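Long-range contacts in putative oxidoreductase (Thermus thermophilus, PDB 2ISM), which is a putative oxidoreductase of a dehydrogenase family, folded as a six-bladed beta-propeller with a calcium ion bound in the model: residues G183-G188 with E195-G200; V330-R335 with R347-L352. One frame throughout, in Å; residues are numbered along the deposited sequence.

The two contacts contrast two ways in which parts of a beta-propeller chain meet, side-chain packing with a water bridge and strand pairing, and they come one after the other along the chain. Interaction 1 sets a turn in the 183-188 loop against strand 196-199, an edge strand of its blade. Interaction 2 pairs strands 328-332 and 348-351 inside the blade where the two ends of the chain meet. Their centres lie 34 Å apart on opposite sides of the centre of the chain, and their nearest atoms stay about 23 Å from one another. In interaction 1 the side chain of Leu199 lies about 11 Å from the calcium ion, which Glu233 and Tyr243 bind; neither contact supplies these ligands.

Interaction 1 (G183-G188 with E195-G200)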
loop_
_atom_site.group_PDB
_atom_site.type_symbol
_atom_site.label_atom_id
_atom_site.label_comp_id
_atom_site.label_asym_id
_atom_site.label_seq_id
_atom_site.Cartn_x
_atom_site.Cartn_y
_atom_site.Cartn_z
ATOM N N GLY B 183 -13.627 22.209 -21.853
ATOM C CA GLY B 183 -13.786 22.636 -20.480
ATOM C C GLY B 183 -12.542 23.311 -19.926
ATOM O O GLY B 183 -12.531 23.704 -18.762
ATOM N N ASN B 184 -11.488 23.437 -20.734
ATOM C CA ASN B 184 -10.275 24.104 -20.263
ATOM C C ASN B 184 -10.642 25.531 -19.844
ATOM O O ASN B 184 -11.507 26.166 -20.449
ATOM C CB ASN B 184 -9.194 24.124 -21.349
ATOM C CG ASN B 184 -8.219 22.953 -21.232
ATOM O OD1 ASN B 184 -7.240 22.872 -21.976
ATOM N ND2 ASN B 184 -8.481 22.047 -20.296
ATOM N N PRO B 185 -9.974 26.054 -18.806
ATOM C CA PRO B 185 -10.190 27.392 -18.242
ATOM C C PRO B 185 -10.086 28.634 -19.126
ATOM O O PRO B 185 -10.766 29.627 -18.865
ATOM C CB PRO B 185 -9.191 27.435 -17.088
ATOM C CG PRO B 185 -8.052 26.624 -17.621
ATOM C CD PRO B 185 -8.778 25.430 -18.207
ATOM N N PHE B 186 -9.257 28.591 -20.164
ATOM C CA PHE B 186 -9.067 29.766 -21.011
ATOM C C PHE B 186 -9.496 29.580 -22.456
ATOM O O PHE B 186 -9.034 30.293 -23.350
ATOM C CB PHE B 186 -7.595 30.186 -20.950
ATOM C CG PHE B 186 -7.087 30.377 -19.547
ATOM C CD1 PHE B 186 -7.539 31.438 -18.769
ATOM C CD2 PHE B 186 -6.187 29.472 -18.989
ATOM C CE1 PHE B 186 -7.102 31.599 -17.451
ATOM C CE2 PHE B 186 -5.742 29.622 -17.673
ATOM C CZ PHE B 186 -6.202 30.687 -16.901
ATOM N N LEU B 187 -10.398 28.632 -22.673
ATOM C CA LEU B 187 -10.898 28.319 -24.003
ATOM C C LEU B 187 -11.469 29.500 -24.789
ATOM O O LEU B 187 -11.289 29.583 -26.007
ATOM C CB LEU B 187 -11.947 27.211 -23.895
ATOM C CG LEU B 187 -11.710 25.942 -24.721
ATOM C CD1 LEU B 187 -10.223 25.624 -24.812
ATOM C CD2 LEU B 187 -12.475 24.791 -24.085
ATOM N N GLY B 188 -12.138 30.422 -24.109
ATOM C CA GLY B 188 -12.723 31.542 -24.827
ATOM C C GLY B 188 -11.935 32.837 -24.907
ATOM O O GLY B 188 -12.210 33.674 -25.769
ATOM N N GLU B 195 -4.717 25.491 -24.687
ATOM C CA GLU B 195 -4.192 24.274 -24.072
ATOM C C GLU B 195 -3.874 24.443 -22.584
ATOM O O GLU B 195 -3.765 23.459 -21.855
ATOM C CB GLU B 195 -2.918 23.812 -24.792
ATOM C CG GLU B 195 -3.092 23.539 -26.284
ATOM C CD GLU B 195 -2.891 24.777 -27.142
ATOM O OE1 GLU B 195 -2.901 25.898 -26.593
ATOM O OE2 GLU B 195 -2.727 24.623 -28.371
ATOM N N VAL B 196 -3.736 25.687 -22.132
ATOM C CA VAL B 196 -3.384 25.955 -20.735
ATOM C C VAL B 196 -4.404 25.540 -19.682
ATOM O O VAL B 196 -5.574 25.918 -19.750
ATOM C CB VAL B 196 -3.062 27.451 -20.522
ATOM C CG1 VAL B 196 -2.834 27.736 -19.039
ATOM C CG2 VAL B 196 -1.829 27.827 -21.317
ATOM N N TYR B 197 -3.936 24.763 -18.708
ATOM C CA TYR B 197 -4.773 24.297 -17.614
ATOM C C TYR B 197 -4.451 25.139 -16.379
ATOM O O TYR B 197 -5.358 25.604 -15.688
ATOM C CB TYR B 197 -4.504 22.823 -17.328
ATOM C CG TYR B 197 -5.478 22.191 -16.357
ATOM C CD1 TYR B 197 -6.809 21.970 -16.718
ATOM C CD2 TYR B 197 -5.065 21.794 -15.085
ATOM C CE1 TYR B 197 -7.704 21.361 -15.835
ATOM C CE2 TYR B 197 -5.947 21.187 -14.195
ATOM C CZ TYR B 197 -7.262 20.971 -14.578
ATOM O OH TYR B 197 -8.126 20.343 -13.713
ATOM N N SER B 198 -3.159 25.318 -16.099
ATOM C CA SER B 198 -2.715 26.143 -14.971
ATOM C C SER B 198 -1.441 26.893 -15.368
ATOM O O SER B 198 -0.720 26.466 -16.268
ATOM C CB SER B 198 -2.469 25.292 -13.713
ATOM O OG SER B 198 -1.402 24.377 -13.879
ATOM N N LEU B 199 -1.171 28.016 -14.713
ATOM C CA LEU B 199 0.011 28.810 -15.048
ATOM C C LEU B 199 0.781 29.230 -13.802
ATOM O O LEU B 199 0.409 28.876 -12.688
ATOM C CB LEU B 199 -0.397 30.059 -15.840
ATOM C CG LEU B 199 -1.239 31.111 -15.105
ATOM C CD1 LEU B 199 -1.121 32.448 -15.826
ATOM C CD2 LEU B 199 -2.692 30.664 -15.016
ATOM N N GLY B 200 1.853 29.991 -14.000
ATOM C CA GLY B 200 2.653 30.445 -12.875
ATOM C C GLY B 200 3.559 29.374 -12.296
ATOM O O GLY B 200 3.805 29.343 -11.087
HETATM O O HOH W 1 -7.414 26.909 -21.423
#
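The ring of Phe186 presents its edge to Val196 O, which lies near the ring plane, 3.7 Å from CD2, while one of its faces is covered toward the rim by CB of the preceding Pro185. Its CE2 comes to 3.7 Å from Val196 CG1, and its far end, CZ, meets Leu199 CD2 at 4.0 Å, the leucine side chain running at about a right angle to the phenylalanine. The Tyr197 ring is approached at an edge by the side-chain amide of Asn184, whose plane is turned 55° from that of the ring; Tyr149 packs with the same ring edge-to-face.

Asn184 to Leu187 form a type I beta turn, which directs Asn184, Pro185 and Phe186 together at an edge strand of a propeller blade. That strand, 196-199, makes a classic beta bulge where Tyr197 and Ser198 both face Ile171, and the chain turns a corner at Tyr197.

Val196 O is the centre of the contact. Pro185 CG rests 3.3 Å from it, and the proline is also wedged close to the carbonyl of Tyr197. A water accepts from Phe186 N at 2.8 Å and donates to Val196 O at 2.7 Å, bridging two segments that share no direct hydrogen bond. Val196 has CG1 anti to its backbone N (chi1 174°), which brings this methyl up to CE2 and CD2 of the phenylalanine, the two side chains meeting at a slant. Beyond the contact, Tyr197 and Leu199 bond through their backbones to Gly240 and Gly241, tying the bulged strand to the chain that follows strand 232-237 of another blade.

Interaction 2 (V330-R335 with R347-L352); sequences VTTSNR and RVLRLL
Thr332 OG1 sits 2.8 Å from Arg347 N at a point where several polar groups converge: Asp346 OD1 is hydrogen-bonded to this hydroxyl, and a water lies 3.0 Å from it. The same water accepts from Arg347 NH1 at the edge of the guanidinium, in its plane, while NE of that arginine forms a salt bridge to Glu25 on strand 23-27. With chi1 at 61°, the threonine hydroxyl stands between its own backbone N and carbonyl carbon, and CG2 is left to meet Leu349 CD1 at 4.2 Å.

The backbones pair antiparallel. Leu349 N donates to Val330 O over 2.6 Å, almost straight at 176°, and Val330 N returns the bond to Leu349 O; Thr332 N adds a third, 3.1 Å long, to Arg347 O. Between them Thr331 and Val348 form a non-hydrogen-bonded pair, with Thr331 CA 3.2 Å from Arg347 O in a CA-H...O contact.

These bonds hold 348-351 to the preceding strand; on its other flank, backbone bonds of Val348 to Val26 and Val27 join the N-terminal strand, the "Velcro" closure of beta-propellers. The Arg347-Glu25 salt bridge probably adds an ionic tie to that closure.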
loop_
_atom_site.group_PDB
_atom_site.type_symbol
_atom_site.label_atom_id
_atom_site.label_comp_id
_atom_site.label_asym_id
_atom_site.label_seq_id
_atom_site.Cartn_x
_atom_site.Cartn_y
_atom_site.Cartn_z
ATOM N N VAL B 330 10.656 3.421 -8.453
ATOM C CA VAL B 330 11.416 4.660 -8.413
ATOM C C VAL B 330 12.656 4.512 -9.288
ATOM O O VAL B 330 13.179 3.409 -9.437
ATOM C CB VAL B 330 11.850 4.987 -6.966
ATOM C CG1 VAL B 330 12.721 6.227 -6.947
ATOM C CG2 VAL B 330 10.614 5.198 -6.089
ATOM N N THR B 331 13.108 5.610 -9.888
ATOM C CA THR B 331 14.311 5.560 -10.715
ATOM C C THR B 331 15.354 6.517 -10.152
ATOM O O THR B 331 15.014 7.502 -9.494
ATOM C CB THR B 331 14.036 5.949 -12.185
ATOM O OG1 THR B 331 13.718 7.347 -12.269
ATOM C CG2 THR B 331 12.888 5.122 -12.746
ATOM N N THR B 332 16.625 6.219 -10.402
ATOM C CA THR B 332 17.707 7.064 -9.920
ATOM C C THR B 332 18.163 7.987 -11.049
ATOM O O THR B 332 17.969 7.692 -12.234
ATOM C CB THR B 332 18.894 6.227 -9.414
ATOM O OG1 THR B 332 19.409 5.434 -10.484
ATOM C CG2 THR B 332 18.449 5.300 -8.289
ATOM N N SER B 333 18.766 9.110 -10.677
ATOM C CA SER B 333 19.202 10.091 -11.660
ATOM C C SER B 333 20.669 10.476 -11.585
ATOM O O SER B 333 21.092 11.476 -12.172
ATOM C CB SER B 333 18.229 11.272 -11.639
ATOM O OG SER B 333 18.399 12.115 -12.759
ATOM N N ASN B 334 21.438 9.671 -10.860
ATOM C CA ASN B 334 22.866 9.905 -10.669
ATOM C C ASN B 334 23.735 10.246 -11.868
ATOM O O ASN B 334 24.818 10.815 -11.713
ATOM C CB ASN B 334 23.456 8.706 -9.932
ATOM C CG ASN B 334 22.728 8.419 -8.642
ATOM O OD1 ASN B 334 22.360 7.278 -8.354
ATOM N ND2 ASN B 334 22.513 9.459 -7.854
ATOM N N ARG B 335 23.263 9.908 -13.061
ATOM C CA ARG B 335 24.028 10.178 -14.271
ATOM C C ARG B 335 23.519 11.379 -15.068
ATOM O O ARG B 335 23.880 11.545 -16.232
ATOM C CB ARG B 335 24.036 8.926 -15.156
ATOM C CG ARG B 335 24.642 7.706 -14.473
ATOM C CD ARG B 335 24.527 6.452 -15.330
ATOM N NE ARG B 335 25.239 6.581 -16.600
ATOM C CZ ARG B 335 25.211 5.668 -17.565
ATOM N NH1 ARG B 335 24.507 4.555 -17.405
ATOM N NH2 ARG B 335 25.881 5.868 -18.695
ATOM N N ARG B 347 19.266 2.966 -11.818
ATOM C CA ARG B 347 18.378 1.841 -11.797
ATOM C C ARG B 347 16.919 2.169 -11.617
ATOM O O ARG B 347 16.538 3.286 -11.245
ATOM C CB ARG B 347 18.780 1.061 -10.543
ATOM C CG ARG B 347 20.273 0.852 -10.310
ATOM C CD ARG B 347 20.487 0.234 -8.924
ATOM N NE ARG B 347 21.755 -0.484 -8.808
ATOM C CZ ARG B 347 22.947 0.094 -8.751
ATOM N NH1 ARG B 347 23.049 1.415 -8.793
ATOM N NH2 ARG B 347 24.040 -0.650 -8.663
ATOM N N VAL B 348 16.116 1.154 -11.878
ATOM C CA VAL B 348 14.689 1.209 -11.673
ATOM C C VAL B 348 14.587 0.381 -10.396
ATOM O O VAL B 348 15.020 -0.771 -10.368
ATOM C CB VAL B 348 13.933 0.494 -12.797
ATOM C CG1 VAL B 348 12.472 0.330 -12.411
ATOM C CG2 VAL B 348 14.052 1.290 -14.091
ATOM N N LEU B 349 14.052 0.977 -9.338
ATOM C CA LEU B 349 13.917 0.279 -8.068
ATOM C C LEU B 349 12.455 -0.020 -7.777
ATOM O O LEU B 349 11.571 0.761 -8.124
ATOM C CB LEU B 349 14.498 1.130 -6.934
ATOM C CG LEU B 349 15.945 1.603 -7.100
ATOM C CD1 LEU B 349 16.313 2.532 -5.962
ATOM C CD2 LEU B 349 16.886 0.399 -7.132
ATOM N N ARG B 350 12.208 -1.161 -7.142
ATOM C CA ARG B 350 10.854 -1.558 -6.787
ATOM C C ARG B 350 10.771 -1.631 -5.266
ATOM O O ARG B 350 11.543 -2.348 -4.634
ATOM C CB ARG B 350 10.531 -2.918 -7.407
ATOM C CG ARG B 350 9.121 -3.427 -7.140
ATOM C CD ARG B 350 8.816 -4.595 -8.062
ATOM N NE ARG B 350 9.873 -5.599 -7.999
ATOM C CZ ARG B 350 10.214 -6.396 -9.006
ATOM N NH1 ARG B 350 9.583 -6.312 -10.169
ATOM N NH2 ARG B 350 11.195 -7.276 -8.852
ATOM N N LEU B 351 9.846 -0.875 -4.687
ATOM C CA LEU B 351 9.676 -0.844 -3.240
ATOM C C LEU B 351 8.420 -1.599 -2.829
ATOM O O LEU B 351 7.303 -1.183 -3.143
ATOM C CB LEU B 351 9.612 0.602 -2.744
ATOM C CG LEU B 351 10.950 1.349 -2.666
ATOM C CD1 LEU B 351 11.615 1.383 -4.037
ATOM C CD2 LEU B 351 10.713 2.760 -2.149
ATOM N N LEU B 352 8.626 -2.713 -2.130
ATOM C CA LEU B 352 7.549 -3.586 -1.666
ATOM C C LEU B 352 6.690 -4.148 -2.791
ATOM O O LEU B 352 6.381 -5.356 -2.738
ATOM C CB LEU B 352 6.657 -2.866 -0.655
ATOM C CG LEU B 352 7.268 -2.615 0.726
ATOM C CD1 LEU B 352 6.188 -2.804 1.778
ATOM C CD2 LEU B 352 8.414 -3.582 0.988
HETATM O O HOH W 2 21.429 3.823 -8.987
#